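Putative enoyl-CoA hydratase (Streptomyces avermitilis, PDB 3GKB) is a putative enoyl-CoA hydratase of the crotonase family that probably adds water to the double bond of enoyl-CoA thioesters. Local coordinates at residues 98-103 with 124-128; 53-59 with 107-112; 121-125 with 140-144; 103-108 with 221-227. All blocks are in the same frame, centred on the assembly; numbering follows the deposited sequence.

Contact 1. Residues 98-103 with 124-128; sequences VGELIR and FVAAA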
loop_
_atom_site.group_PDB
_atom_site.type_symbol
_atom_site.label_atom_id
_atom_site.label_comp_id
_atom_site.label_asym_id
_atom_site.label_seq_id
_atom_site.Cartn_x
_atom_site.Cartn_y
_atom_site.Cartn_z
ATOM N N VAL B 98 15.436 -19.309 2.630
ATOM C CA VAL B 98 15.293 -18.812 4.015
ATOM C C VAL B 98 13.966 -18.070 4.210
ATOM O O VAL B 98 13.110 -18.455 5.030
ATOM C CB VAL B 98 16.459 -17.847 4.396
ATOM C CG1 VAL B 98 16.270 -17.287 5.816
ATOM C CG2 VAL B 98 17.806 -18.526 4.183
ATOM N N GLY B 99 13.772 -16.994 3.435
ATOM C CA GLY B 99 12.505 -16.263 3.500
ATOM C C GLY B 99 11.292 -17.122 3.143
ATOM O O GLY B 99 10.233 -17.016 3.760
ATOM N N GLU B 100 11.440 -18.009 2.174
ATOM C CA GLU B 100 10.328 -18.868 1.798
ATOM C C GLU B 100 9.949 -19.848 2.900
ATOM O O GLU B 100 8.773 -20.122 3.097
ATOM C CB GLU B 100 10.592 -19.558 0.449
ATOM C CG GLU B 100 10.575 -18.545 -0.713
ATOM C CD GLU B 100 9.277 -17.759 -0.773
ATOM O OE1 GLU B 100 8.226 -18.307 -1.201
ATOM O OE2 GLU B 100 9.304 -16.580 -0.357
ATOM N N LEU B 101 10.927 -20.346 3.664
ATOM C CA LEU B 101 10.599 -21.197 4.837
ATOM C C LEU B 101 9.781 -20.387 5.864
ATOM O O LEU B 101 8.728 -20.814 6.326
ATOM C CB LEU B 101 11.884 -21.721 5.449
ATOM C CG LEU B 101 11.783 -22.761 6.568
ATOM C CD1 LEU B 101 11.098 -24.017 6.075
ATOM C CD2 LEU B 101 13.203 -23.010 7.043
ATOM N N ILE B 102 10.243 -19.180 6.169
ATOM C CA ILE B 102 9.530 -18.286 7.104
ATOM C C ILE B 102 8.099 -17.977 6.609
ATOM O O ILE B 102 7.115 -18.042 7.379
ATOM C CB ILE B 102 10.325 -16.966 7.327
ATOM C CG1 ILE B 102 11.643 -17.238 8.057
ATOM C CG2 ILE B 102 9.488 -15.965 8.128
ATOM C CD1 ILE B 102 12.704 -16.119 7.960
ATOM N N ARG B 103 7.979 -17.607 5.346
ATOM C CA ARG B 103 6.674 -17.202 4.790
ATOM C C ARG B 103 5.622 -18.322 4.873
ATOM O O ARG B 103 4.443 -18.039 4.969
ATOM C CB ARG B 103 6.785 -16.824 3.310
ATOM C CG ARG B 103 7.336 -15.433 3.028
ATOM C CD ARG B 103 6.703 -14.807 1.782
ATOM N NE ARG B 103 6.768 -15.676 0.622
ATOM C CZ ARG B 103 5.760 -15.997 -0.193
ATOM N NH1 ARG B 103 5.988 -16.816 -1.222
ATOM N NH2 ARG B 103 4.546 -15.493 -0.036
ATOM N N PHE B 124 14.739 -11.394 5.628
ATOM C CA PHE B 124 14.278 -12.201 6.772
ATOM C C PHE B 124 13.203 -11.433 7.526
ATOM O O PHE B 124 12.076 -11.937 7.745
ATOM C CB PHE B 124 15.514 -12.501 7.652
ATOM C CG PHE B 124 15.289 -13.466 8.766
ATOM C CD1 PHE B 124 16.018 -14.652 8.804
ATOM C CD2 PHE B 124 14.437 -13.185 9.821
ATOM C CE1 PHE B 124 15.865 -15.549 9.814
ATOM C CE2 PHE B 124 14.288 -14.125 10.869
ATOM C CZ PHE B 124 15.003 -15.287 10.844
ATOM N N VAL B 125 13.495 -10.157 7.820
ATOM C CA VAL B 125 12.528 -9.297 8.511
ATOM C C VAL B 125 11.218 -9.206 7.734
ATOM O O VAL B 125 10.142 -9.342 8.338
ATOM C CB VAL B 125 13.098 -7.883 8.798
ATOM C CG1 VAL B 125 11.988 -6.924 9.359
ATOM C CG2 VAL B 125 14.313 -7.968 9.759
ATOM N N ALA B 126 11.292 -8.980 6.415
ATOM C CA ALA B 126 10.078 -8.728 5.603
ATOM C C ALA B 126 9.251 -9.994 5.373
ATOM O O ALA B 126 8.068 -9.919 5.083
ATOM C CB ALA B 126 10.461 -8.114 4.258
ATOM N N ALA B 127 9.872 -11.155 5.544
ATOM C CA ALA B 127 9.239 -12.456 5.232
ATOM C C ALA B 127 8.302 -12.938 6.356
ATOM O O ALA B 127 7.365 -13.709 6.112
ATOM C CB ALA B 127 10.306 -13.513 4.995
ATOM N N ALA B 128 8.555 -12.476 7.575
ATOM C CA ALA B 128 7.750 -12.881 8.731
ATOM C C ALA B 128 6.316 -12.353 8.609
ATOM O O ALA B 128 6.059 -11.355 7.925
ATOM C CB ALA B 128 8.384 -12.408 10.019
#
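The Phe124 ring takes a methyl group squarely on one face: Ile102 CD1 stands 3.5 Å from the ring centroid and only 4° off the normal, a CH-pi contact, while Val98 CG1 meets Phe124 CD1 obliquely at 4.0 Å. The second flat group, the Arg103 guanidinium, holds the carboxylate of Glu100 at its edge and in its plane. This is helix-helix packing in the core of the crotonase fold, between helix 96-103 and the end of helix 120-127. The backbones come close where Gly99 faces Ala127, whose CB lies 3.7 Å from Gly99 O. Arg103 grips Glu100 side-on within its own helix, with NH1 to OE1 at 2.7 Å and NE to OE2 at 2.9 Å; Tyr158 adds a second partner to OE2. An alanine here, with no CG to lie against Ala127 O, would probably leave the Glu100 carboxylate without its charged mate, though OE2 would keep Tyr158. Ile102 divides its work between two branches. CD1 serves the ring, whereas CG2, anti to the backbone N, branches off at roughly a right angle and packs 3.6 Å from Ala128 CA, where the second helix has just ended.

Contact 2. Residues 53-59 with 107-112; sequences VRVIVFS and QVTIVK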
loop_
_atom_site.group_PDB
_atom_site.type_symbol
_atom_site.label_atom_id
_atom_site.label_comp_id
_atom_site.label_asym_id
_atom_site.label_seq_id
_atom_site.Cartn_x
_atom_site.Cartn_y
_atom_site.Cartn_z
ATOM N N VAL B 53 3.471 -25.466 19.978
ATOM C CA VAL B 53 3.969 -24.118 19.661
ATOM C C VAL B 53 3.076 -23.487 18.602
ATOM O O VAL B 53 2.840 -24.069 17.551
ATOM C CB VAL B 53 5.417 -24.150 19.195
ATOM C CG1 VAL B 53 5.888 -22.720 18.779
ATOM C CG2 VAL B 53 6.320 -24.682 20.331
ATOM N N ARG B 54 2.565 -22.304 18.924
ATOM C CA ARG B 54 1.639 -21.578 18.049
ATOM C C ARG B 54 2.198 -20.256 17.483
ATOM O O ARG B 54 1.687 -19.740 16.480
ATOM C CB ARG B 54 0.317 -21.369 18.789
ATOM C CG ARG B 54 -0.389 -22.694 19.136
ATOM C CD ARG B 54 -1.678 -22.488 19.854
ATOM N NE ARG B 54 -1.494 -21.861 21.165
ATOM C CZ ARG B 54 -1.123 -22.498 22.276
ATOM N NH1 ARG B 54 -0.865 -23.806 22.260
ATOM N NH2 ARG B 54 -0.976 -21.823 23.416
ATOM N N VAL B 55 3.208 -19.700 18.135
ATOM C CA VAL B 55 3.801 -18.408 17.760
ATOM C C VAL B 55 5.289 -18.577 17.846
ATOM O O VAL B 55 5.786 -19.254 18.772
ATOM C CB VAL B 55 3.335 -17.251 18.703
ATOM C CG1 VAL B 55 4.030 -15.930 18.348
ATOM C CG2 VAL B 55 1.782 -17.111 18.650
ATOM N N ILE B 56 6.019 -17.955 16.910
ATOM C CA ILE B 56 7.497 -17.908 16.967
ATOM C C ILE B 56 7.928 -16.435 16.921
ATOM O O ILE B 56 7.444 -15.672 16.074
ATOM C CB ILE B 56 8.133 -18.636 15.763
ATOM C CG1 ILE B 56 7.769 -20.129 15.790
ATOM C CG2 ILE B 56 9.657 -18.399 15.740
ATOM C CD1 ILE B 56 8.028 -20.876 14.464
ATOM N N VAL B 57 8.783 -16.025 17.857
ATOM C CA VAL B 57 9.303 -14.660 17.882
ATOM C C VAL B 57 10.816 -14.708 17.649
ATOM O O VAL B 57 11.551 -15.375 18.392
ATOM C CB VAL B 57 9.065 -13.929 19.206
ATOM C CG1 VAL B 57 9.609 -12.464 19.097
ATOM C CG2 VAL B 57 7.580 -13.904 19.596
ATOM N N PHE B 58 11.265 -14.000 16.625
ATOM C CA PHE B 58 12.679 -13.883 16.313
ATOM C C PHE B 58 13.219 -12.595 16.884
ATOM O O PHE B 58 12.636 -11.525 16.675
ATOM C CB PHE B 58 12.889 -13.838 14.801
ATOM C CG PHE B 58 12.399 -15.039 14.060
ATOM C CD1 PHE B 58 13.198 -16.147 13.891
ATOM C CD2 PHE B 58 11.152 -15.050 13.483
ATOM C CE1 PHE B 58 12.751 -17.248 13.154
ATOM C CE2 PHE B 58 10.711 -16.151 12.776
ATOM C CZ PHE B 58 11.529 -17.252 12.626
ATOM N N SER B 59 14.347 -12.699 17.576
ATOM C CA SER B 59 15.027 -11.527 18.107
ATOM C C SER B 59 16.534 -11.727 17.987
ATOM O O SER B 59 17.022 -12.805 17.641
ATOM C CB SER B 59 14.600 -11.252 19.560
ATOM O OG SER B 59 15.078 -12.269 20.435
ATOM N N GLN B 107 3.109 -21.739 12.320
ATOM C CA GLN B 107 3.002 -20.810 13.449
ATOM C C GLN B 107 2.947 -19.369 12.952
ATOM O O GLN B 107 3.476 -19.049 11.902
ATOM C CB GLN B 107 4.220 -20.920 14.379
ATOM C CG GLN B 107 4.254 -22.157 15.264
ATOM C CD GLN B 107 4.826 -23.406 14.559
ATOM O OE1 GLN B 107 5.363 -23.320 13.464
ATOM N NE2 GLN B 107 4.703 -24.566 15.207
ATOM N N VAL B 108 2.364 -18.486 13.750
ATOM C CA VAL B 108 2.471 -17.049 13.464
ATOM C C VAL B 108 3.919 -16.659 13.715
ATOM O O VAL B 108 4.481 -17.010 14.769
ATOM C CB VAL B 108 1.570 -16.237 14.396
ATOM C CG1 VAL B 108 1.809 -14.711 14.184
ATOM C CG2 VAL B 108 0.102 -16.630 14.194
ATOM N N THR B 109 4.552 -15.978 12.758
ATOM C CA THR B 109 5.951 -15.577 12.902
ATOM C C THR B 109 6.027 -14.036 13.136
ATOM O O THR B 109 5.390 -13.221 12.419
ATOM C CB THR B 109 6.765 -15.956 11.671
ATOM O OG1 THR B 109 6.128 -15.431 10.485
ATOM C CG2 THR B 109 6.901 -17.503 11.544
ATOM N N ILE B 110 6.767 -13.650 14.176
ATOM C CA ILE B 110 6.878 -12.257 14.582
ATOM C C ILE B 110 8.359 -11.899 14.670
ATOM O O ILE B 110 9.117 -12.622 15.302
ATOM C CB ILE B 110 6.221 -12.023 15.978
ATOM C CG1 ILE B 110 4.731 -12.358 15.943
ATOM C CG2 ILE B 110 6.416 -10.555 16.435
ATOM C CD1 ILE B 110 4.059 -12.392 17.357
ATOM N N VAL B 111 8.773 -10.804 14.039
ATOM C CA VAL B 111 10.163 -10.313 14.189
ATOM C C VAL B 111 10.152 -9.091 15.104
ATOM O O VAL B 111 9.338 -8.177 14.931
ATOM C CB VAL B 111 10.809 -9.938 12.826
ATOM C CG1 VAL B 111 12.103 -9.100 13.028
ATOM C CG2 VAL B 111 11.100 -11.215 11.965
ATOM N N LYS B 112 11.023 -9.118 16.103
ATOM C CA LYS B 112 11.306 -7.977 16.960
ATOM C C LYS B 112 12.644 -7.370 16.529
ATOM O O LYS B 112 13.711 -7.961 16.803
ATOM C CB LYS B 112 11.388 -8.418 18.412
ATOM C CG LYS B 112 11.732 -7.284 19.360
ATOM C CD LYS B 112 11.532 -7.694 20.822
ATOM C CE LYS B 112 12.557 -8.685 21.283
ATOM N NZ LYS B 112 12.457 -8.980 22.762
HETATM O O HOH W 1 14.936 -10.812 22.711
#
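Strands 55-59 and 108-112 pair in parallel near the middle of the main sheet, Val55 beside Val108 and so on to Phe58 beside Val111. The ladder is regular: Ile56 N binds Val108 O at 2.8 Å, Ile110 N binds Ile56 O at 2.9 Å, and the pattern repeats through Phe58 to Lys112 N. On one face Val55 CG1 meets Ile110 CD1 at 3.7 Å, under helix 195-210. On the other, the Phe58 ring brings its edge to Thr109 CB and Val111 CG2 approaches the ring obliquely, while Ile56 CG2 of its own strand lies over one face; Phe124 then stacks edge-to-face with this ring.

The two ends are closed by side chains. Before the strands, Gln107 bends at chi2 (83°), which carries NE2 back to Val53 O at 3.0 Å, above the carbonyl plane; NE2 also reaches Leu47 O, and OE1 receives Gln105 NE2. An alanine in its place would probably leave Val53 O without this donor and cost the Gln105 amide one of its acceptors, Leu44 O being another. At the far end a water joins Ser59 OG, at 2.7 Å, to Lys112 NZ, which also forms a salt bridge with Asp199. Neighbouring parallel strands joined through intervening helices, here 78-87 and 96-103, make the beta-alpha-beta connection that belongs to the spiral core of the crotonase fold.

Contact 3. Residues 121-125 with 140-144; sequences GAEFV and LGQIE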
loop_
_atom_site.group_PDB
_atom_site.type_symbol
_atom_site.label_atom_id
_atom_site.label_comp_id
_atom_site.label_asym_id
_atom_site.label_seq_id
_atom_site.Cartn_x
_atom_site.Cartn_y
_atom_site.Cartn_z
ATOM N N GLY B 121 19.352 -10.155 5.727
ATOM C CA GLY B 121 18.715 -9.865 7.019
ATOM C C GLY B 121 17.431 -9.079 6.838
ATOM O O GLY B 121 16.437 -9.302 7.554
ATOM N N ALA B 122 17.419 -8.142 5.889
ATOM C CA ALA B 122 16.206 -7.331 5.653
ATOM C C ALA B 122 15.123 -8.182 4.999
ATOM O O ALA B 122 13.918 -7.989 5.237
ATOM C CB ALA B 122 16.517 -6.111 4.785
ATOM N N GLU B 123 15.548 -9.128 4.169
ATOM C CA GLU B 123 14.649 -10.114 3.564
ATOM C C GLU B 123 13.958 -10.962 4.629
ATOM O O GLU B 123 12.752 -11.195 4.543
ATOM C CB GLU B 123 15.399 -10.984 2.525
ATOM C CG GLU B 123 15.906 -10.148 1.321
ATOM C CD GLU B 123 16.849 -10.879 0.316
ATOM O OE1 GLU B 123 16.632 -10.743 -0.899
ATOM O OE2 GLU B 123 17.811 -11.554 0.738
ATOM N N PHE B 124 14.739 -11.394 5.628
ATOM C CA PHE B 124 14.278 -12.201 6.772
ATOM C C PHE B 124 13.203 -11.433 7.526
ATOM O O PHE B 124 12.076 -11.937 7.745
ATOM C CB PHE B 124 15.514 -12.501 7.652
ATOM C CG PHE B 124 15.289 -13.466 8.766
ATOM C CD1 PHE B 124 16.018 -14.652 8.804
ATOM C CD2 PHE B 124 14.437 -13.185 9.821
ATOM C CE1 PHE B 124 15.865 -15.549 9.814
ATOM C CE2 PHE B 124 14.288 -14.125 10.869
ATOM C CZ PHE B 124 15.003 -15.287 10.844
ATOM N N VAL B 125 13.495 -10.157 7.820
ATOM C CA VAL B 125 12.528 -9.297 8.511
ATOM C C VAL B 125 11.218 -9.206 7.734
ATOM O O VAL B 125 10.142 -9.342 8.338
ATOM C CB VAL B 125 13.098 -7.883 8.798
ATOM C CG1 VAL B 125 11.988 -6.924 9.359
ATOM C CG2 VAL B 125 14.313 -7.968 9.759
ATOM N N LEU B 140 16.664 -0.774 8.331
ATOM C CA LEU B 140 16.496 -1.766 7.294
ATOM C C LEU B 140 17.057 -1.235 5.998
ATOM O O LEU B 140 16.738 -0.097 5.601
ATOM C CB LEU B 140 15.021 -2.068 7.068
ATOM C CG LEU B 140 14.373 -3.051 8.004
ATOM C CD1 LEU B 140 12.869 -2.936 7.866
ATOM C CD2 LEU B 140 14.880 -4.485 7.679
ATOM N N GLY B 141 17.899 -2.023 5.356
ATOM C CA GLY B 141 18.431 -1.628 4.064
ATOM C C GLY B 141 18.720 -2.802 3.157
ATOM O O GLY B 141 19.118 -3.885 3.619
ATOM N N GLN B 142 18.557 -2.587 1.856
ATOM C CA GLN B 142 18.963 -3.601 0.871
ATOM C C GLN B 142 20.324 -3.149 0.339
ATOM O O GLN B 142 20.406 -2.306 -0.531
ATOM C CB GLN B 142 17.937 -3.769 -0.261
ATOM C CG GLN B 142 16.549 -4.295 0.182
ATOM C CD GLN B 142 16.514 -5.741 0.757
ATOM O OE1 GLN B 142 15.492 -6.132 1.353
ATOM N NE2 GLN B 142 17.607 -6.540 0.573
ATOM N N ILE B 143 21.392 -3.698 0.904
ATOM C CA ILE B 143 22.759 -3.278 0.585
ATOM C C ILE B 143 23.277 -3.803 -0.761
ATOM O O ILE B 143 24.328 -3.354 -1.247
ATOM C CB ILE B 143 23.708 -3.747 1.720
ATOM C CG1 ILE B 143 25.071 -3.044 1.666
ATOM C CG2 ILE B 143 23.931 -5.261 1.646
ATOM C CD1 ILE B 143 25.062 -1.613 2.137
ATOM N N GLU B 144 22.551 -4.769 -1.327
ATOM C CA GLU B 144 22.993 -5.542 -2.480
ATOM C C GLU B 144 23.518 -4.718 -3.648
ATOM O O GLU B 144 24.606 -5.010 -4.159
ATOM C CB GLU B 144 21.872 -6.469 -2.947
ATOM C CG GLU B 144 21.643 -7.649 -1.978
ATOM C CD GLU B 144 20.531 -7.398 -0.931
ATOM O OE1 GLU B 144 20.297 -6.238 -0.534
ATOM O OE2 GLU B 144 19.909 -8.390 -0.486
HETATM O O HOH W 2 13.155 -6.994 2.400
HETATM O O HOH W 3 19.877 -10.900 -1.120
#
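Leu140 reaches toward Val125 tip to tip, its CD2 lying 4.0 Å from Val125 CB and 3.7 Å from Ala122 CB. That small methyl of Ala122 also rests against Gln142 OE1, so an apolar patch passes directly into a polar one. Gln142 folds at chi2 (-65°), which brings its amide over Ala122 CB and Glu123 CG. There it works in two directions: OE1 accepts a bond of 2.7 Å from a water that also binds Ala122 O weakly, while NE2 donates to Glu144 OE1 at 2.9 Å, the acceptor lying in the amide plane. This bond, with the water on OE2, helps to set the rotation of the Glu144 carboxylate, whose chain turns at chi2 through an unusual 95°.

Glu123 behaves differently. Its chain runs extended beyond CG and meets Glu144 from the opposite direction, the two carboxylate planes being 73° apart. Between them sits a second water, 2.9 Å from Glu123 OE2 and 2.6 Å from Glu144 OE2, to both of which it donates. Glu123 OE1 is held by the backbone N-H groups of Gly153 and Gly155, which position the carboxylate. In sequence, GGGAE and GQIE match the crotonase segments that carry its two active-site glutamates, so Glu123 and Glu144 probably form the corresponding pair here, with the bridging water placed as in the hydratases. Around this site, helix 120-127 packs through Val125 on Val111 of strand 108-113, while strand 139-141 lies between strands 116-118 and 178-179.

Contact 4. Residues 103-108 with 221-227; sequences RHQPQV and KRSLPAD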
loop_
_atom_site.group_PDB
_atom_site.type_symbol
_atom_site.label_atom_id
_atom_site.label_comp_id
_atom_site.label_asym_id
_atom_site.label_seq_id
_atom_site.Cartn_x
_atom_site.Cartn_y
_atom_site.Cartn_z
ATOM N N ARG B 103 7.979 -17.607 5.346
ATOM C CA ARG B 103 6.674 -17.202 4.790
ATOM C C ARG B 103 5.622 -18.322 4.873
ATOM O O ARG B 103 4.443 -18.039 4.969
ATOM C CB ARG B 103 6.785 -16.824 3.310
ATOM C CG ARG B 103 7.336 -15.433 3.028
ATOM C CD ARG B 103 6.703 -14.807 1.782
ATOM N NE ARG B 103 6.768 -15.676 0.622
ATOM C CZ ARG B 103 5.760 -15.997 -0.193
ATOM N NH1 ARG B 103 5.988 -16.816 -1.222
ATOM N NH2 ARG B 103 4.546 -15.493 -0.036
ATOM N N HIS B 104 6.064 -19.580 4.791
ATOM C CA HIS B 104 5.149 -20.736 4.811
ATOM C C HIS B 104 5.042 -21.463 6.164
ATOM O O HIS B 104 4.380 -22.515 6.276
ATOM C CB HIS B 104 5.543 -21.683 3.680
ATOM C CG HIS B 104 5.381 -21.064 2.330
ATOM N ND1 HIS B 104 6.429 -20.489 1.650
ATOM C CD2 HIS B 104 4.285 -20.904 1.551
ATOM C CE1 HIS B 104 5.987 -20.015 0.496
ATOM N NE2 HIS B 104 4.690 -20.258 0.410
ATOM N N GLN B 105 5.650 -20.884 7.197
ATOM C CA GLN B 105 5.654 -21.488 8.540
ATOM C C GLN B 105 4.207 -21.565 9.065
ATOM O O GLN B 105 3.407 -20.622 8.867
ATOM C CB GLN B 105 6.550 -20.675 9.470
ATOM C CG GLN B 105 6.894 -21.319 10.840
ATOM C CD GLN B 105 7.826 -22.523 10.725
ATOM O OE1 GLN B 105 8.605 -22.650 9.768
ATOM N NE2 GLN B 105 7.754 -23.419 11.709
ATOM N N PRO B 106 3.828 -22.703 9.692
ATOM C CA PRO B 106 2.456 -22.801 10.212
ATOM C C PRO B 106 2.171 -21.853 11.382
ATOM O O PRO B 106 1.094 -21.271 11.443
ATOM C CB PRO B 106 2.320 -24.265 10.659
ATOM C CG PRO B 106 3.607 -24.886 10.502
ATOM C CD PRO B 106 4.506 -24.007 9.661
ATOM N N GLN B 107 3.109 -21.739 12.320
ATOM C CA GLN B 107 3.002 -20.810 13.449
ATOM C C GLN B 107 2.947 -19.369 12.952
ATOM O O GLN B 107 3.476 -19.049 11.902
ATOM C CB GLN B 107 4.220 -20.920 14.379
ATOM C CG GLN B 107 4.254 -22.157 15.264
ATOM C CD GLN B 107 4.826 -23.406 14.559
ATOM O OE1 GLN B 107 5.363 -23.320 13.464
ATOM N NE2 GLN B 107 4.703 -24.566 15.207
ATOM N N VAL B 108 2.364 -18.486 13.750
ATOM C CA VAL B 108 2.471 -17.049 13.464
ATOM C C VAL B 108 3.919 -16.659 13.715
ATOM O O VAL B 108 4.481 -17.010 14.769
ATOM C CB VAL B 108 1.570 -16.237 14.396
ATOM C CG1 VAL B 108 1.809 -14.711 14.184
ATOM C CG2 VAL B 108 0.102 -16.630 14.194
ATOM N N LYS B 221 -4.787 -18.137 8.912
ATOM C CA LYS B 221 -3.785 -18.399 7.859
ATOM C C LYS B 221 -4.364 -19.048 6.596
ATOM O O LYS B 221 -3.871 -18.830 5.495
ATOM C CB LYS B 221 -2.623 -19.217 8.393
ATOM C CG LYS B 221 -1.749 -18.480 9.365
ATOM C CD LYS B 221 -0.281 -18.840 9.116
ATOM C CE LYS B 221 0.627 -18.013 9.886
ATOM N NZ LYS B 221 2.020 -18.224 9.413
ATOM N N ARG B 222 -5.411 -19.847 6.751
ATOM C CA ARG B 222 -6.148 -20.371 5.626
ATOM C C ARG B 222 -6.911 -19.284 4.893
ATOM O O ARG B 222 -6.985 -19.318 3.673
ATOM C CB ARG B 222 -7.110 -21.487 6.050
ATOM C CG ARG B 222 -6.374 -22.731 6.456
ATOM C CD ARG B 222 -7.246 -23.991 6.479
ATOM N NE ARG B 222 -6.420 -25.186 6.708
ATOM C CZ ARG B 222 -6.889 -26.373 7.108
ATOM N NH1 ARG B 222 -8.178 -26.550 7.348
ATOM N NH2 ARG B 222 -6.053 -27.388 7.289
ATOM N N SER B 223 -7.485 -18.344 5.628
ATOM C CA SER B 223 -8.235 -17.234 4.989
ATOM C C SER B 223 -7.295 -16.220 4.303
ATOM O O SER B 223 -7.705 -15.489 3.386
ATOM C CB SER B 223 -9.171 -16.559 5.991
ATOM O OG SER B 223 -8.494 -15.606 6.743
ATOM N N LEU B 224 -6.048 -16.184 4.771
ATOM C CA LEU B 224 -5.018 -15.229 4.313
ATOM C C LEU B 224 -3.758 -16.013 3.929
ATOM O O LEU B 224 -2.712 -15.882 4.570
ATOM C CB LEU B 224 -4.706 -14.202 5.429
ATOM C CG LEU B 224 -5.845 -13.226 5.732
ATOM C CD1 LEU B 224 -5.614 -12.508 7.062
ATOM C CD2 LEU B 224 -6.032 -12.243 4.575
ATOM N N PRO B 225 -3.850 -16.818 2.857
ATOM C CA PRO B 225 -2.719 -17.668 2.489
ATOM C C PRO B 225 -1.577 -16.835 1.957
ATOM O O PRO B 225 -1.800 -15.718 1.445
ATOM C CB PRO B 225 -3.269 -18.535 1.359
ATOM C CG PRO B 225 -4.387 -17.765 0.819
ATOM C CD PRO B 225 -4.996 -17.027 1.965
ATOM N N ALA B 226 -0.379 -17.397 2.039
ATOM C CA ALA B 226 0.811 -16.723 1.598
ATOM C C ALA B 226 0.669 -16.350 0.128
ATOM O O ALA B 226 0.117 -17.111 -0.661
ATOM C CB ALA B 226 2.042 -17.597 1.804
ATOM N N ASP B 227 1.217 -15.184 -0.209
ATOM C CA ASP B 227 1.135 -14.617 -1.540
ATOM C C ASP B 227 1.771 -15.567 -2.558
ATOM O O ASP B 227 2.714 -16.298 -2.265
ATOM C CB ASP B 227 1.819 -13.238 -1.576
ATOM C CG ASP B 227 0.870 -12.089 -1.233
ATOM O OD1 ASP B 227 0.717 -11.682 -0.032
ATOM O OD2 ASP B 227 0.268 -11.553 -2.199
HETATM O O HOH W 4 2.893 -14.097 1.869
HETATM O O HOH W 5 3.227 -19.396 -1.706
#
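A single bend in Lys221, at chi2 (-141°), followed by an extended run to the amine, sends NZ from the last turn of helix 216-223 into the loop before strand 108-113. There the ammonium holds two backbone carbonyls, Gln105 O at 2.8 Å and Gln107 O at 3.0 Å, the latter approached from above its carbonyl plane. Lys221 CD and CE lie along Pro106 O on the way. One ammonium thus holds two carbonyls of the loop and, outside it, the carboxylate of Asp129, which probably helps to balance its charge.

Arg103, still salt-bridged to Glu100, makes the second crossing. Bends at chi2 and chi3 (-52° at the latter) swing the guanidinium toward Asp227, so that NH2 donates to Asp227 O at 3.0 Å with the acceptor in the guanidinium plane; NH1 adds a weak bond to the same oxygen. A water also joins NH2 to Asp227 N, 2.9 Å from each. His104, its ND1 bonded to Glu100 O, contributes through another water, in its ring plane and 2.7 Å from NE2, which donates to Asp227 O, while Ala226 CB packs beside His104 and Arg103.

The contact joins the end of helix 96-103 and the start of strand 108-113 to the last turn of helix 216-223 and the loop that follows it. Beyond it lies the second subunit, whose Arg160 forms a salt bridge with Asp227 and whose Leu173 packs on Val108.

Overall arrangement
Contacts 1, 2 and 3 are buried, whereas contact 4 lies farther out, partly exposed and beside a second subunit. Their chemistry follows their place: contact 2 is a backbone ladder, contact 1 chiefly apolar helix packing, contact 3 joins apolar packing to a water-bridged carboxylate pair, and contact 4 relies on charged side chains gripping backbone carbonyls. Several elements serve twice. Helix 120-127 enters contacts 1 and 3; Arg103 belongs to contacts 1 and 4; Gln107 and Val108 to contacts 2 and 4. Phe124 touches Phe58, so contact 1 rests on the sheet of contact 2. Contacts 3 and 4 do not touch, their centres being about 21 Å apart.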